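PDB 3TM8: HD-GYP domain-containing protein from Bdellovibrio bacteriovorus, which binds two iron ions in an HD-GYP domain and is related to cyclic-di-GMP phosphodiesterases, though its own activity is uncertain. Local coordinates for residues Ser210-Asn215 / Ala227-His232. Sequence-based numbering, arbitrary orientation.
With FE (Fe (III) ion), chain E; PO4 (phosphate ion), chain C.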
loop_
_atom_site.group_PDB
_atom_site.type_symbol
_atom_site.label_atom_id
_atom_site.label_comp_id
_atom_site.label_asym_id
_atom_site.label_seq_id
_atom_site.Cartn_x
_atom_site.Cartn_y
_atom_site.Cartn_z
ATOM N N SER A 210 -10.775 -6.509 -9.657
ATOM C CA SER A 210 -10.445 -7.321 -10.816
ATOM C C SER A 210 -10.548 -8.807 -10.464
ATOM O O SER A 210 -10.268 -9.194 -9.329
ATOM C CB SER A 210 -9.021 -7.003 -11.269
ATOM O OG SER A 210 -8.586 -7.949 -12.224
ATOM N N PRO A 211 -10.930 -9.649 -11.442
ATOM C CA PRO A 211 -11.000 -11.089 -11.172
ATOM C C PRO A 211 -9.626 -11.738 -11.230
ATOM O O PRO A 211 -9.490 -12.922 -10.938
ATOM C CB PRO A 211 -11.874 -11.617 -12.315
ATOM C CG PRO A 211 -11.641 -10.655 -13.429
ATOM C CD PRO A 211 -11.444 -9.304 -12.778
ATOM N N LEU A 212 -8.611 -10.969 -11.605
ATOM C CA LEU A 212 -7.271 -11.511 -11.730
ATOM C C LEU A 212 -6.687 -11.899 -10.378
ATOM O O LEU A 212 -6.742 -11.122 -9.428
ATOM C CB LEU A 212 -6.356 -10.481 -12.398
ATOM C CG LEU A 212 -4.891 -10.866 -12.621
ATOM C CD1 LEU A 212 -4.758 -12.058 -13.564
ATOM C CD2 LEU A 212 -4.133 -9.672 -13.167
ATOM N N ASN A 213 -6.104 -13.090 -10.301
ATOM C CA ASN A 213 -5.292 -13.468 -9.148
ATOM C C ASN A 213 -3.883 -12.917 -9.332
ATOM O O ASN A 213 -3.140 -13.388 -10.189
ATOM C CB ASN A 213 -5.245 -14.992 -8.998
ATOM C CG ASN A 213 -4.339 -15.449 -7.863
ATOM O OD1 ASN A 213 -3.890 -14.649 -7.044
ATOM N ND2 ASN A 213 -4.082 -16.753 -7.803
ATOM N N LEU A 214 -3.530 -11.907 -8.541
ATOM C CA LEU A 214 -2.232 -11.254 -8.691
ATOM C C LEU A 214 -1.093 -12.097 -8.153
ATOM O O LEU A 214 0.064 -11.888 -8.499
ATOM C CB LEU A 214 -2.217 -9.907 -7.973
ATOM C CG LEU A 214 -3.135 -8.846 -8.566
ATOM C CD1 LEU A 214 -3.057 -7.585 -7.735
ATOM C CD2 LEU A 214 -2.767 -8.567 -10.015
ATOM N N ASN A 215 -1.433 -13.042 -7.290
ATOM C CA ASN A 215 -0.445 -13.854 -6.599
ATOM C C ASN A 215 0.028 -15.016 -7.468
ATOM O O ASN A 215 -0.105 -16.187 -7.102
ATOM C CB ASN A 215 -1.034 -14.343 -5.273
ATOM C CG ASN A 215 -0.004 -14.989 -4.368
ATOM O OD1 ASN A 215 -0.290 -15.990 -3.703
ATOM N ND2 ASN A 215 1.194 -14.425 -4.333
ATOM N N ALA A 227 -3.262 -10.811 -20.498
ATOM C CA ALA A 227 -3.929 -9.774 -21.267
ATOM C C ALA A 227 -4.716 -8.863 -20.332
ATOM O O ALA A 227 -4.710 -7.640 -20.485
ATOM C CB ALA A 227 -4.845 -10.396 -22.314
ATOM N N LEU A 228 -5.398 -9.460 -19.363
ATOM C CA LEU A 228 -6.152 -8.682 -18.388
ATOM C C LEU A 228 -5.192 -7.814 -17.573
ATOM O O LEU A 228 -5.412 -6.621 -17.403
ATOM C CB LEU A 228 -6.957 -9.608 -17.474
ATOM C CG LEU A 228 -7.850 -8.953 -16.420
ATOM C CD1 LEU A 228 -8.814 -7.955 -17.052
ATOM C CD2 LEU A 228 -8.603 -10.027 -15.649
ATOM N N TRP A 229 -4.114 -8.418 -17.091
ATOM C CA TRP A 229 -3.108 -7.686 -16.330
ATOM C C TRP A 229 -2.582 -6.453 -17.089
ATOM O O TRP A 229 -2.455 -5.368 -16.513
ATOM C CB TRP A 229 -1.962 -8.632 -15.940
ATOM C CG TRP A 229 -0.917 -7.977 -15.097
ATOM C CD1 TRP A 229 -0.866 -7.936 -13.728
ATOM C CD2 TRP A 229 0.229 -7.260 -15.563
ATOM N NE1 TRP A 229 0.242 -7.245 -13.320
ATOM C CE2 TRP A 229 0.931 -6.811 -14.423
ATOM C CE3 TRP A 229 0.727 -6.948 -16.832
ATOM C CZ2 TRP A 229 2.109 -6.073 -14.518
ATOM C CZ3 TRP A 229 1.897 -6.217 -16.925
ATOM C CH2 TRP A 229 2.574 -5.784 -15.774
ATOM N N LYS A 230 -2.307 -6.599 -18.383
ATOM C CA LYS A 230 -1.741 -5.481 -19.136
ATOM C C LYS A 230 -2.652 -4.255 -19.196
ATOM O O LYS A 230 -2.178 -3.143 -19.419
ATOM C CB LYS A 230 -1.341 -5.909 -20.551
ATOM C CG LYS A 230 -0.095 -6.780 -20.585
ATOM C CD LYS A 230 0.265 -7.193 -22.005
ATOM C CE LYS A 230 1.478 -8.108 -22.015
ATOM N NZ LYS A 230 1.745 -8.657 -23.372
ATOM N N LYS A 231 -3.953 -4.460 -19.020
ATOM C CA LYS A 231 -4.908 -3.352 -19.072
ATOM C C LYS A 231 -4.915 -2.452 -17.831
ATOM O O LYS A 231 -5.401 -1.319 -17.890
ATOM C CB LYS A 231 -6.323 -3.885 -19.304
ATOM C CG LYS A 231 -6.506 -4.619 -20.628
ATOM C CD LYS A 231 -7.922 -5.172 -20.760
ATOM C CE LYS A 231 -8.241 -5.609 -22.187
ATOM N NZ LYS A 231 -7.359 -6.706 -22.679
ATOM N N HIS A 232 -4.410 -2.940 -16.702
ATOM C CA HIS A 232 -4.678 -2.233 -15.442
ATOM C C HIS A 232 -4.147 -0.786 -15.322
ATOM O O HIS A 232 -4.846 0.075 -14.783
ATOM C CB HIS A 232 -4.358 -3.091 -14.201
ATOM C CG HIS A 232 -2.917 -3.093 -13.798
ATOM N ND1 HIS A 232 -1.995 -3.959 -14.345
ATOM C CD2 HIS A 232 -2.252 -2.378 -12.859
ATOM C CE1 HIS A 232 -0.817 -3.755 -13.780
ATOM N NE2 HIS A 232 -0.943 -2.795 -12.882
HETATM FE FE FE E . 0.620 -2.521 -11.382
HETATM P P PO4 C . 1.450 -5.451 -10.343
HETATM O O1 PO4 C . 1.049 -6.900 -10.441
HETATM O O2 PO4 C . 1.798 -5.048 -8.930
HETATM O O3 PO4 C . 2.754 -5.198 -11.136
HETATM O O4 PO4 C . 0.389 -4.578 -10.979
HETATM O O HOH W 1 2.045 -2.400 -10.093
#
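Leu228 CD2 sits against the ring of Pro211, 3.8 Å from Pro211 CG, and also touches Leu212 CB and Ser210 OG. Leu212, its CG trans to the backbone N (chi1 180°), sends CD2 to the edge of the Trp229 indole, near the ring plane and 3.7 Å from Trp229 CB. Leu214 CD2 approaches the same edge more loosely, 4.2 Å from Trp229 CD1.

The contact between the segments is apolar; loop and helix each have internal side-chain hydrogen bonds. An ST turn, Leu212 N to Ser210 OG (3.1 Å), shapes the loop just where it meets Leu228. On the helix, Trp229 O accepts from both His232 N and His232 ND1, the latter in the carbonyl plane at 2.6 Å; with the iron on NE2, this holds the imidazole's rotation, while its CE1 lies above one indole face, offset toward the rim.

His232 NE2 binds iron at 2.2 Å, alongside Asp204, which bridges both irons of the HD-GYP di-iron site, His257 and Glu258. Trp229 NE1 donates an almost straight bond (3.0 Å, 176°) to O1 of a phosphate ion, probably from the crystallisation liquor; phosphate O4 binds the same iron.

The contact joins the loop between helices 190-202 and 223-240 to the latter helix, with Arg289 and Phe293 of helix 276-293 touching Trp229 and Leu214 respectively.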